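Local coordinates for protein inositol monophosphatase (Zymomonas mobilis, PDB 4N81) that probably hydrolyses phosphate monoesters such as inositol monophosphate, with magnesium as its cofactor, at residues I118-I122 / H123-W127. Sequence-based numbering, arbitrary orientation.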
loop_
_atom_site.group_PDB
_atom_site.type_symbol
_atom_site.label_atom_id
_atom_site.label_comp_id
_atom_site.label_asym_id
_atom_site.label_seq_id
_atom_site.Cartn_x
_atom_site.Cartn_y
_atom_site.Cartn_z
ATOM N N ILE A 118 8.544 -13.059 -7.084
ATOM C CA ILE A 118 7.995 -11.699 -6.993
ATOM C C ILE A 118 9.174 -10.797 -6.692
ATOM O O ILE A 118 9.878 -11.018 -5.702
ATOM C CB ILE A 118 7.010 -11.507 -5.796
ATOM C CG1 ILE A 118 5.740 -12.406 -5.936
ATOM C CG2 ILE A 118 6.587 -10.031 -5.704
ATOM C CD1 ILE A 118 5.023 -12.662 -4.522
ATOM N N ASN A 119 9.371 -9.750 -7.488
ATOM C CA ASN A 119 10.448 -8.828 -7.177
ATOM C C ASN A 119 9.955 -7.407 -7.110
ATOM O O ASN A 119 9.402 -6.910 -8.093
ATOM C CB ASN A 119 11.555 -8.894 -8.235
ATOM C CG ASN A 119 12.788 -8.064 -7.826
ATOM O OD1 ASN A 119 13.419 -8.362 -6.829
ATOM N ND2 ASN A 119 13.101 -7.007 -8.588
ATOM N N GLN A 120 10.218 -6.738 -5.988
ATOM C CA GLN A 120 9.843 -5.326 -5.849
ATOM C C GLN A 120 11.142 -4.602 -6.091
ATOM O O GLN A 120 12.049 -4.631 -5.244
ATOM C CB GLN A 120 9.364 -5.095 -4.381
ATOM C CG GLN A 120 8.270 -3.977 -4.306
ATOM C CD GLN A 120 8.728 -2.701 -5.008
ATOM O OE1 GLN A 120 9.795 -2.166 -4.708
ATOM N NE2 GLN A 120 7.939 -2.224 -5.948
ATOM N N PRO A 121 11.254 -3.922 -7.262
ATOM C CA PRO A 121 12.571 -3.401 -7.648
ATOM C C PRO A 121 12.923 -2.084 -6.985
ATOM O O PRO A 121 14.081 -1.665 -7.100
ATOM C CB PRO A 121 12.456 -3.230 -9.162
ATOM C CG PRO A 121 10.928 -2.987 -9.395
ATOM C CD PRO A 121 10.279 -3.904 -8.376
ATOM N N ILE A 122 11.958 -1.423 -6.321
ATOM C CA ILE A 122 12.293 -0.141 -5.687
ATOM C C ILE A 122 12.918 -0.415 -4.322
ATOM O O ILE A 122 13.992 0.100 -3.995
ATOM C CB ILE A 122 11.016 0.758 -5.525
ATOM C CG1 ILE A 122 10.293 0.879 -6.885
ATOM C CG2 ILE A 122 11.393 2.171 -4.947
ATOM C CD1 ILE A 122 11.205 1.323 -8.069
ATOM N N HIS A 123 12.259 -1.247 -3.528
ATOM C CA HIS A 123 12.809 -1.597 -2.193
ATOM C C HIS A 123 13.652 -2.836 -2.108
ATOM O O HIS A 123 14.162 -3.177 -1.037
ATOM C CB HIS A 123 11.721 -1.487 -1.135
ATOM C CG HIS A 123 11.264 -0.062 -1.001
ATOM N ND1 HIS A 123 9.939 0.318 -1.067
ATOM C CD2 HIS A 123 11.992 1.086 -0.916
ATOM C CE1 HIS A 123 9.867 1.638 -0.977
ATOM N NE2 HIS A 123 11.096 2.128 -0.909
ATOM N N GLN A 124 13.841 -3.476 -3.256
ATOM C CA GLN A 124 14.682 -4.681 -3.339
ATOM C C GLN A 124 14.182 -5.772 -2.387
ATOM O O GLN A 124 14.887 -6.201 -1.473
ATOM C CB GLN A 124 16.148 -4.354 -3.033
ATOM C CG GLN A 124 16.603 -3.053 -3.619
ATOM C CD GLN A 124 16.982 -3.212 -5.029
ATOM O OE1 GLN A 124 16.222 -3.774 -5.828
ATOM N NE2 GLN A 124 18.190 -2.756 -5.367
ATOM N N GLU A 125 12.955 -6.199 -2.612
ATOM C CA GLU A 125 12.388 -7.286 -1.843
ATOM C C GLU A 125 12.039 -8.353 -2.872
ATOM O O GLU A 125 11.244 -8.096 -3.800
ATOM C CB GLU A 125 11.091 -6.792 -1.198
ATOM C CG GLU A 125 11.344 -5.566 -0.281
ATOM C CD GLU A 125 10.055 -5.048 0.400
ATOM O OE1 GLU A 125 9.987 -5.034 1.661
ATOM O OE2 GLU A 125 9.139 -4.640 -0.349
ATOM N N ARG A 126 12.561 -9.559 -2.654
ATOM C CA ARG A 126 12.417 -10.614 -3.637
ATOM C C ARG A 126 11.997 -11.928 -2.966
ATOM O O ARG A 126 12.705 -12.445 -2.076
ATOM C CB ARG A 126 13.734 -10.826 -4.399
ATOM C CG ARG A 126 13.588 -11.901 -5.504
ATOM C CD ARG A 126 14.837 -11.966 -6.438
ATOM N NE ARG A 126 15.012 -10.689 -7.127
ATOM C CZ ARG A 126 15.947 -10.431 -8.046
ATOM N NH1 ARG A 126 16.821 -11.367 -8.431
ATOM N NH2 ARG A 126 15.996 -9.217 -8.585
ATOM N N TRP A 127 10.830 -12.424 -3.371
ATOM C CA TRP A 127 10.321 -13.726 -2.928
ATOM C C TRP A 127 10.636 -14.758 -4.019
ATOM O O TRP A 127 10.385 -14.464 -5.185
ATOM C CB TRP A 127 8.790 -13.639 -2.856
ATOM C CG TRP A 127 8.213 -12.847 -1.712
ATOM C CD1 TRP A 127 7.738 -13.362 -0.504
ATOM C CD2 TRP A 127 8.029 -11.425 -1.654
ATOM N NE1 TRP A 127 7.304 -12.309 0.301
ATOM C CE2 TRP A 127 7.436 -11.125 -0.389
ATOM C CE3 TRP A 127 8.334 -10.362 -2.528
ATOM C CZ2 TRP A 127 7.072 -9.808 -0.019
ATOM C CZ3 TRP A 127 7.989 -9.051 -2.151
ATOM C CH2 TRP A 127 7.359 -8.787 -0.909
HETATM O O HOH W 1 15.717 -5.648 -7.804
#
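Two backbone N-H groups grip Gln120 OE1 at the turn of a beta hairpin: His123 N lies 2.9 Å from it, nearly along the C=O axis, while Ile122 N approaches from above the carbonyl plane. A bend at chi2 (-52°) curls the Gln120 chain back over the turn, and its NE2 bonds to Phe101 O, so the amide is held at both ends. The turn closes with a G1 beta bulge, in which Gln124, with positive phi and psi, and Glu125 both face Gln120. Within it, Gln120 N donates almost straight (171°) to Glu125 O at 2.8 Å, and the antiparallel ladder continues to the hydrogen-bonded pair of Ile118 and Trp127. Between these pairs, on the face turned to helix 7-24, Arg126 NE donates to Asn119 OD1 at 2.8 Å. The oxygen sits in the guanidinium plane, but the donor stands above the amide plane, the two flat groups being 78° apart. NH2 adds a weak bond to the same oxygen and a salt bridge to Asp18. A leucine in place of Arg126 would probably leave Asn119 OD1 without this donor and Asp18 without its charged mate. Glu125, beside Gln120 on the other face, bonds to Tyr188 and reaches Arg29 of the second subunit in a salt bridge, while the His123 ring stacks on His123 of that subunit, placing the hairpin end at the dimer interface. Farther along that face, Ile118 CG2, anti to the backbone N, touches Trp127 CE3 at 3.6 Å, and Ile118 CD1 lies over the rim of the indole face.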